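Local coordinates for protein peptidoglycan-N-acetylglucosamine deacetylase BC_1960 (Bacillus cereus, PDB 4L1G) that removes acetyl groups from N-acetylglucosamine residues of peptidoglycan, releasing acetate, as a zinc-dependent hydrolase of the polysaccharide deacetylase (NodB) family, at residues N130-H135 and R147-K152; N137-N142 and E174-Q179. One frame throughout, in Å; residues are numbered along the deposited sequence.

Contact 1. Residues N130-H135 and R147-K152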
ATOM      1  N   ASN A 130       7.262   1.013   2.116  1.00 10.19           N
ATOM      2  CA  ASN A 130       8.285  -0.017   1.967  1.00 10.50           C
ATOM      3  C   ASN A 130       7.657  -1.410   1.899  1.00 10.42           C
ATOM      4  O   ASN A 130       7.007  -1.846   2.843  1.00 10.08           O
ATOM      5  CB  ASN A 130       9.270   0.077   3.142  1.00 10.54           C
ATOM      6  CG  ASN A 130      10.498  -0.806   2.968  1.00 11.11           C
ATOM      7  OD1 ASN A 130      10.432  -1.895   2.400  1.00 11.42           O
ATOM      8  ND2 ASN A 130      11.632  -0.333   3.474  1.00 11.40           N
ATOM      9  N   HIS A 131       7.867  -2.113   0.790  1.00 10.80           N
ATOM     10  CA  HIS A 131       7.271  -3.437   0.601  1.00 10.72           C
ATOM     11  C   HIS A 131       8.320  -4.553   0.560  1.00 11.26           C
ATOM     12  O   HIS A 131       8.085  -5.608  -0.032  1.00 11.50           O
ATOM     13  CB  HIS A 131       6.438  -3.453  -0.684  1.00 10.76           C
ATOM     14  CG  HIS A 131       5.390  -4.523  -0.716  1.00 10.60           C
ATOM     15  ND1 HIS A 131       4.538  -4.763   0.341  1.00 10.12           N
ATOM     16  CD2 HIS A 131       5.048  -5.408  -1.682  1.00 10.90           C
ATOM     17  CE1 HIS A 131       3.721  -5.753   0.030  1.00 10.19           C
ATOM     18  NE2 HIS A 131       4.011  -6.164  -1.191  1.00 10.66           N
ATOM     19  N   THR A 132       9.454  -4.315   1.220  1.00 11.56           N
ATOM     20  CA  THR A 132      10.659  -5.159   1.152  1.00 12.23           C
ATOM     21  C   THR A 132      11.334  -5.104  -0.215  1.00 12.85           C
ATOM     22  O   THR A 132      10.823  -4.492  -1.153  1.00 12.78           O
ATOM     23  CB  THR A 132      10.433  -6.651   1.538  1.00 12.33           C
ATOM     24  OG1 THR A 132       9.858  -7.359   0.431  1.00 12.49           O
ATOM     25  CG2 THR A 132       9.550  -6.785   2.775  1.00 11.77           C
ATOM     26  N   TYR A 133      12.490  -5.756  -0.314  1.00 13.57           N
ATOM     27  CA  TYR A 133      13.300  -5.705  -1.522  1.00 14.34           C
ATOM     28  C   TYR A 133      12.873  -6.716  -2.580  1.00 14.68           C
ATOM     29  O   TYR A 133      12.613  -6.346  -3.722  1.00 14.92           O
ATOM     30  CB  TYR A 133      14.782  -5.894  -1.184  1.00 15.12           C
ATOM     31  CG  TYR A 133      15.685  -5.821  -2.391  1.00 16.04           C
ATOM     32  CD1 TYR A 133      16.038  -4.597  -2.945  1.00 16.29           C
ATOM     33  CD2 TYR A 133      16.185  -6.977  -2.983  1.00 16.80           C
ATOM     34  CE1 TYR A 133      16.862  -4.524  -4.055  1.00 17.25           C
ATOM     35  CE2 TYR A 133      17.011  -6.914  -4.092  1.00 17.76           C
ATOM     36  CZ  TYR A 133      17.344  -5.685  -4.621  1.00 17.98           C
ATOM     37  OH  TYR A 133      18.163  -5.614  -5.725  1.00 19.04           O
ATOM     38  N   SER A 134      12.803  -7.989  -2.205  1.00 14.82           N
ATOM     39  CA  SER A 134      12.522  -9.040  -3.181  1.00 15.36           C
ATOM     40  C   SER A 134      11.279  -9.864  -2.854  1.00 14.93           C
ATOM     41  O   SER A 134      11.146 -11.002  -3.308  1.00 15.50           O
ATOM     42  CB  SER A 134      13.738  -9.957  -3.352  1.00 16.38           C
ATOM     43  OG  SER A 134      14.120 -10.530  -2.114  1.00 16.32           O
ATOM     44  N   HIS A 135      10.380  -9.286  -2.064  1.00 26.18           N
ATOM     45  CA  HIS A 135       9.090  -9.905  -1.760  1.00 25.79           C
ATOM     46  C   HIS A 135       9.180 -11.322  -1.172  1.00 26.23           C
ATOM     47  O   HIS A 135       8.522 -12.236  -1.669  1.00 26.56           O
ATOM     48  CB  HIS A 135       8.230  -9.930  -3.031  1.00 25.95           C
ATOM     49  CG  HIS A 135       6.757  -9.993  -2.773  1.00 25.53           C
ATOM     50  ND1 HIS A 135       6.063 -11.182  -2.705  1.00 25.93           N
ATOM     51  CD2 HIS A 135       5.842  -9.013  -2.587  1.00 24.80           C
ATOM     52  CE1 HIS A 135       4.786 -10.932  -2.477  1.00 25.31           C
ATOM     53  NE2 HIS A 135       4.625  -9.623  -2.402  1.00 24.68           N
ATOM     54  N   ARG A 147      15.593  -7.474   8.428  1.00 19.30           N
ATOM     55  CA  ARG A 147      16.111  -6.121   8.577  1.00 19.83           C
ATOM     56  C   ARG A 147      16.843  -5.656   7.322  1.00 19.82           C
ATOM     57  O   ARG A 147      16.735  -4.494   6.928  1.00 19.86           O
ATOM     58  CB  ARG A 147      17.007  -6.024   9.813  1.00 20.93           C
ATOM     59  CG  ARG A 147      16.234  -6.213  11.108  1.00 21.28           C
ATOM     60  CD  ARG A 147      17.139  -6.376  12.315  1.00 22.41           C
ATOM     61  NE  ARG A 147      16.356  -6.602  13.529  1.00 22.87           N
ATOM     62  CZ  ARG A 147      16.878  -6.901  14.716  1.00 23.87           C
ATOM     63  NH1 ARG A 147      18.191  -7.016  14.856  1.00 24.45           N
ATOM     64  NH2 ARG A 147      16.085  -7.090  15.763  1.00 24.15           N
ATOM     65  N   ASN A 148      17.568  -6.571   6.688  1.00 18.02           N
ATOM     66  CA  ASN A 148      18.242  -6.272   5.429  1.00 18.37           C
ATOM     67  C   ASN A 148      17.251  -5.920   4.320  1.00 17.61           C
ATOM     68  O   ASN A 148      17.472  -4.978   3.562  1.00 17.69           O
ATOM     69  CB  ASN A 148      19.117  -7.450   4.994  1.00 19.21           C
ATOM     70  CG  ASN A 148      20.023  -7.102   3.828  1.00 20.03           C
ATOM     71  OD1 ASN A 148      20.577  -6.004   3.764  1.00 20.26           O
ATOM     72  ND2 ASN A 148      20.176  -8.038   2.897  1.00 20.53           N
ATOM     73  N   GLN A 149      16.163  -6.684   4.233  1.00 15.16           N
ATOM     74  CA  GLN A 149      15.117  -6.440   3.241  1.00 14.53           C
ATOM     75  C   GLN A 149      14.533  -5.039   3.388  1.00 13.95           C
ATOM     76  O   GLN A 149      14.364  -4.316   2.405  1.00 13.86           O
ATOM     77  CB  GLN A 149      13.996  -7.478   3.370  1.00 14.07           C
ATOM     78  CG  GLN A 149      14.353  -8.869   2.861  1.00 14.70           C
ATOM     79  CD  GLN A 149      14.230  -8.999   1.354  1.00 14.91           C
ATOM     80  OE1 GLN A 149      13.472  -8.270   0.715  1.00 14.41           O
ATOM     81  NE2 GLN A 149      14.977  -9.935   0.779  1.00 15.76           N
ATOM     82  N   ILE A 150      14.232  -4.660   4.626  1.00 14.21           N
ATOM     83  CA  ILE A 150      13.645  -3.358   4.911  1.00 13.74           C
ATOM     84  C   ILE A 150      14.630  -2.219   4.664  1.00 14.30           C
ATOM     85  O   ILE A 150      14.315  -1.263   3.956  1.00 14.15           O
ATOM     86  CB  ILE A 150      13.140  -3.278   6.363  1.00 13.47           C
ATOM     87  CG1 ILE A 150      12.072  -4.346   6.611  1.00 12.97           C
ATOM     88  CG2 ILE A 150      12.589  -1.894   6.661  1.00 13.36           C
ATOM     89  CD1 ILE A 150      10.879  -4.240   5.683  1.00 12.32           C
ATOM     90  N   ILE A 151      15.820  -2.327   5.246  1.00 13.78           N
ATOM     91  CA  ILE A 151      16.809  -1.252   5.191  1.00 14.34           C
ATOM     92  C   ILE A 151      17.318  -0.980   3.774  1.00 15.17           C
ATOM     93  O   ILE A 151      17.419   0.174   3.355  1.00 15.27           O
ATOM     94  CB  ILE A 151      17.994  -1.526   6.147  1.00 15.18           C
ATOM     95  CG1 ILE A 151      17.518  -1.497   7.604  1.00 14.43           C
ATOM     96  CG2 ILE A 151      19.107  -0.509   5.940  1.00 16.17           C
ATOM     97  CD1 ILE A 151      18.591  -1.887   8.605  1.00 15.35           C
ATOM     98  N   LYS A 152      17.630  -2.042   3.037  1.00 18.71           N
ATOM     99  CA  LYS A 152      18.057  -1.909   1.651  1.00 19.20           C
ATOM    100  C   LYS A 152      16.992  -1.208   0.809  1.00 18.60           C
ATOM    101  O   LYS A 152      17.305  -0.364  -0.027  1.00 19.08           O
ATOM    102  CB  LYS A 152      18.392  -3.280   1.057  1.00 19.57           C
ATOM    103  CG  LYS A 152      18.788  -3.242  -0.409  1.00 20.32           C
ATOM    104  CD  LYS A 152      19.643  -4.442  -0.793  1.00 21.07           C
ATOM    105  CE  LYS A 152      18.910  -5.753  -0.587  1.00 20.63           C
ATOM    106  NZ  LYS A 152      19.764  -6.903  -1.005  1.00 21.75           N
TER
HETATM  107  O   HOH W   1      20.672  -6.655  -4.191  1.00 27.51           O
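The zinc-binding H-x-x-x-H motif of the NodB fold, with H131 and H135 as metal ligands, packs on helix 143-161, chiefly through Q149. OE1 of Q149 accepts two backbone bonds: from N of S134 at 3.0 Å, in the carbonyl plane on a lone pair, and from N of Y133 at 2.9 Å, less straight (134°). NE2 of Q149 donates to OG of S134 (3.1 Å), close to the amide plane, and also reaches E145, so the amide's rotation is well fixed. A bend at chi2 swings this group off the helix and over the turn. One layer deeper, ND2 of N130 gives a 2.9 Å bond to the carbonyl O of I150, nearly in the asparagine's amide plane, and also bonds E154, while OD1 closes an Asx turn onto N of T132. CG2 of T132 rests on CD1 of I150. Y133, whose OH bonds E112, turns a ring face to K152. The lysine chain, extended as far as CD, kinks at chi3 (61°) and lays CE over that face; NZ follows in a cation-pi contact, 4.3 Å from the ring centroid and 18° off its normal.

Contact 2. Residues N137-N142 and E174-Q179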
ATOM      1  N   ASN A 137       8.597 -14.255   1.880  1.00 14.47           N
ATOM      2  CA  ASN A 137       7.703 -14.521   2.997  1.00 14.11           C
ATOM      3  C   ASN A 137       8.459 -14.285   4.296  1.00 14.07           C
ATOM      4  O   ASN A 137       9.252 -15.127   4.718  1.00 14.80           O
ATOM      5  CB  ASN A 137       7.192 -15.962   2.934  1.00 14.80           C
ATOM      6  CG  ASN A 137       6.147 -16.270   3.997  1.00 14.56           C
ATOM      7  OD1 ASN A 137       6.025 -15.565   4.997  1.00 13.97           O
ATOM      8  ND2 ASN A 137       5.394 -17.344   3.784  1.00 15.11           N
ATOM      9  N   LEU A 138       8.203 -13.143   4.928  1.00 13.32           N
ATOM     10  CA  LEU A 138       8.942 -12.732   6.119  1.00 13.36           C
ATOM     11  C   LEU A 138       8.808 -13.699   7.293  1.00 13.79           C
ATOM     12  O   LEU A 138       9.662 -13.726   8.182  1.00 14.19           O
ATOM     13  CB  LEU A 138       8.531 -11.323   6.547  1.00 12.59           C
ATOM     14  CG  LEU A 138       8.943 -10.222   5.571  1.00 12.33           C
ATOM     15  CD1 LEU A 138       8.526  -8.856   6.093  1.00 11.69           C
ATOM     16  CD2 LEU A 138      10.446 -10.277   5.313  1.00 12.98           C
ATOM     17  N   ALA A 139       7.744 -14.496   7.293  1.00 13.83           N
ATOM     18  CA  ALA A 139       7.533 -15.473   8.354  1.00 14.37           C
ATOM     19  C   ALA A 139       8.577 -16.587   8.301  1.00 15.39           C
ATOM     20  O   ALA A 139       8.723 -17.356   9.250  1.00 16.03           O
ATOM     21  CB  ALA A 139       6.130 -16.055   8.270  1.00 14.29           C
ATOM     22  N   LYS A 140       9.305 -16.665   7.191  1.00 15.65           N
ATOM     23  CA  LYS A 140      10.279 -17.733   6.992  1.00 16.72           C
ATOM     24  C   LYS A 140      11.732 -17.262   7.069  1.00 17.03           C
ATOM     25  O   LYS A 140      12.651 -18.079   7.011  1.00 18.00           O
ATOM     26  CB  LYS A 140      10.026 -18.443   5.659  1.00 17.12           C
ATOM     27  CG  LYS A 140       8.692 -19.163   5.597  1.00 17.15           C
ATOM     28  CD  LYS A 140       8.501 -19.874   4.269  1.00 17.74           C
ATOM     29  CE  LYS A 140       7.218 -20.692   4.274  1.00 17.99           C
ATOM     30  NZ  LYS A 140       6.966 -21.342   2.960  1.00 18.69           N
ATOM     31  N   VAL A 141      11.942 -15.956   7.203  1.00 16.34           N
ATOM     32  CA  VAL A 141      13.297 -15.412   7.249  1.00 16.70           C
ATOM     33  C   VAL A 141      13.753 -15.128   8.678  1.00 16.89           C
ATOM     34  O   VAL A 141      12.930 -14.967   9.578  1.00 16.49           O
ATOM     35  CB  VAL A 141      13.427 -14.115   6.417  1.00 16.05           C
ATOM     36  CG1 VAL A 141      12.913 -14.337   5.003  1.00 15.92           C
ATOM     37  CG2 VAL A 141      12.688 -12.968   7.090  1.00 15.15           C
ATOM     38  N   ASN A 142      15.067 -15.074   8.881  1.00 17.63           N
ATOM     39  CA  ASN A 142      15.609 -14.662  10.171  1.00 17.94           C
ATOM     40  C   ASN A 142      15.685 -13.141  10.274  1.00 17.30           C
ATOM     41  O   ASN A 142      15.483 -12.439   9.284  1.00 16.70           O
ATOM     42  CB  ASN A 142      16.965 -15.325  10.458  1.00 19.18           C
ATOM     43  CG  ASN A 142      17.995 -15.085   9.361  1.00 19.55           C
ATOM     44  OD1 ASN A 142      18.177 -13.964   8.890  1.00 19.07           O
ATOM     45  ND2 ASN A 142      18.681 -16.147   8.959  1.00 20.52           N
ATOM     46  N   GLU A 174       2.367 -11.475   5.863  1.00 18.60           N
ATOM     47  CA  GLU A 174       3.066 -12.307   6.838  1.00 19.09           C
ATOM     48  C   GLU A 174       4.111 -11.516   7.621  1.00 18.98           C
ATOM     49  O   GLU A 174       5.064 -10.994   7.044  1.00 18.96           O
ATOM     50  CB  GLU A 174       3.741 -13.487   6.136  1.00 19.82           C
ATOM     51  CG  GLU A 174       2.790 -14.418   5.405  1.00 20.19           C
ATOM     52  CD  GLU A 174       2.240 -15.509   6.300  1.00 20.91           C
ATOM     53  OE1 GLU A 174       2.466 -15.448   7.530  1.00 20.89           O
ATOM     54  OE2 GLU A 174       1.587 -16.435   5.774  1.00 21.53           O
ATOM     55  N   ILE A 175       3.932 -11.440   8.936  1.00 12.52           N
ATOM     56  CA  ILE A 175       4.883 -10.753   9.805  1.00 12.59           C
ATOM     57  C   ILE A 175       4.991 -11.464  11.160  1.00 13.15           C
ATOM     58  O   ILE A 175       4.006 -12.002  11.667  1.00 13.24           O
ATOM     59  CB  ILE A 175       4.500  -9.257   9.997  1.00 11.97           C
ATOM     60  CG1 ILE A 175       5.654  -8.465  10.615  1.00 12.31           C
ATOM     61  CG2 ILE A 175       3.232  -9.109  10.823  1.00 11.77           C
ATOM     62  CD1 ILE A 175       6.614  -7.909   9.597  1.00 12.32           C
ATOM     63  N   LEU A 176       6.193 -11.490  11.729  1.00 12.51           N
ATOM     64  CA  LEU A 176       6.405 -12.074  13.052  1.00 13.18           C
ATOM     65  C   LEU A 176       6.408 -10.974  14.108  1.00 13.08           C
ATOM     66  O   LEU A 176       6.633  -9.806  13.788  1.00 12.53           O
ATOM     67  CB  LEU A 176       7.720 -12.853  13.099  1.00 13.98           C
ATOM     68  CG  LEU A 176       7.848 -14.053  12.158  1.00 14.34           C
ATOM     69  CD1 LEU A 176       9.186 -14.754  12.365  1.00 15.25           C
ATOM     70  CD2 LEU A 176       6.693 -15.025  12.350  1.00 14.53           C
ATOM     71  N   GLU A 177       6.162 -11.341  15.361  1.00 15.24           N
ATOM     72  CA  GLU A 177       6.054 -10.347  16.427  1.00 15.71           C
ATOM     73  C   GLU A 177       7.355  -9.576  16.656  1.00 16.71           C
ATOM     74  O   GLU A 177       7.334  -8.359  16.831  1.00 17.35           O
ATOM     75  CB  GLU A 177       5.572 -10.980  17.736  1.00 16.12           C
ATOM     76  CG  GLU A 177       5.337  -9.959  18.840  1.00 16.75           C
ATOM     77  CD  GLU A 177       4.667 -10.545  20.070  1.00 17.09           C
ATOM     78  OE1 GLU A 177       4.167 -11.687  19.998  1.00 17.19           O
ATOM     79  OE2 GLU A 177       4.637  -9.855  21.112  1.00 17.81           O
ATOM     80  N   ASN A 178       8.479 -10.285  16.654  1.00 22.81           N
ATOM     81  CA  ASN A 178       9.778  -9.645  16.843  1.00 23.93           C
ATOM     82  C   ASN A 178      10.130  -8.713  15.694  1.00 23.70           C
ATOM     83  O   ASN A 178      10.801  -7.700  15.886  1.00 24.72           O
ATOM     84  CB  ASN A 178      10.878 -10.690  17.040  1.00 24.18           C
ATOM     85  CG  ASN A 178      10.842 -11.316  18.420  1.00 24.97           C
ATOM     86  OD1 ASN A 178      10.380 -10.697  19.380  1.00 25.46           O
ATOM     87  ND2 ASN A 178      11.328 -12.548  18.527  1.00 25.41           N
ATOM     88  N   GLN A 179       9.671  -9.064  14.498  1.00 13.03           N
ATOM     89  CA  GLN A 179       9.855  -8.217  13.331  1.00 12.25           C
ATOM     90  C   GLN A 179       9.036  -6.948  13.494  1.00 11.10           C
ATOM     91  O   GLN A 179       9.502  -5.849  13.197  1.00 10.56           O
ATOM     92  CB  GLN A 179       9.427  -8.961  12.067  1.00 12.48           C
ATOM     93  CG  GLN A 179      10.264 -10.194  11.760  1.00 13.59           C
ATOM     94  CD  GLN A 179       9.683 -11.016  10.625  1.00 13.37           C
ATOM     95  OE1 GLN A 179       8.517 -10.865  10.272  1.00 12.77           O
ATOM     96  NE2 GLN A 179      10.499 -11.891  10.047  1.00 13.96           N
TER
HETATM   97  O   HOH W   2       3.808 -18.973   5.902  1.00 34.07           O
HETATM   98  O   HOH W   3       6.003 -11.282   4.595  1.00  8.35           O
HETATM   99  O   HOH W   4      12.884 -12.817  11.482  1.00 17.34           O
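Just beyond the second histidine of the zinc motif, the turn 137-142 that leads into helix 143-161 docks against the loop 174-176 and the first turn of helix 177-185. Q179 makes the direct polar link: its NE2 donates an almost straight bond (168°) to the carbonyl O of L138 at 2.7 Å. The acceptor lies in the glutamine's amide plane, whereas the donor stands above the plane of the L138 carbonyl. On the other branch, OE1 takes the N-H of L176, the N-cap residue, at 2.8 Å, so the carboxamide is held at both ends and ties the turn to the start of its own helix. A water carries NE2 on to O of V141, whose CG2 lies across the amide nitrogen.

Further along, OD1 of N137 closes an Asx turn onto N of A139 and presses against CB of E174 at 3.3 Å. The glutamate bends at chi2 (-88°), folding its carboxylate alongside the turn with OE1 beside CB of A139. A second water accepts from N of L138 at 2.9 Å and donates to O of E174 at 2.6 Å.

The apolar part is made by L138 against I175 and by A139 against L176. L138 and I175 lie alongside each other with their ends turned in one direction, CD1 to CD1 4.1 Å, and CG of L176 sits on CA of A139. Y146 and P170 pack against L138 as well. The whole is a loop-to-loop junction, bridged by glutamine and water, between two successive beta-alpha units of the NodB deacetylase barrel.

In the fold
Contacts 1 and 2 are interleaved in sequence, with centres 12 Å apart. One loop, leaving strand 127-130 for helix 143-161, supplies the first segment of each: contact 1 ties its zinc-binding half back to that helix, and contact 2 fastens its second half to the start of helix 177-185. They meet where CG2 of T132 packs on CD1 of L138 at 4.0 Å. Contact 1 holds the metal ligands H131 and H135; the side chain of H135 comes about 3 Å from that of D81, the third, between nearest atoms. Contact 2 stands further off, with N137 about 7 Å from H135 between side chains.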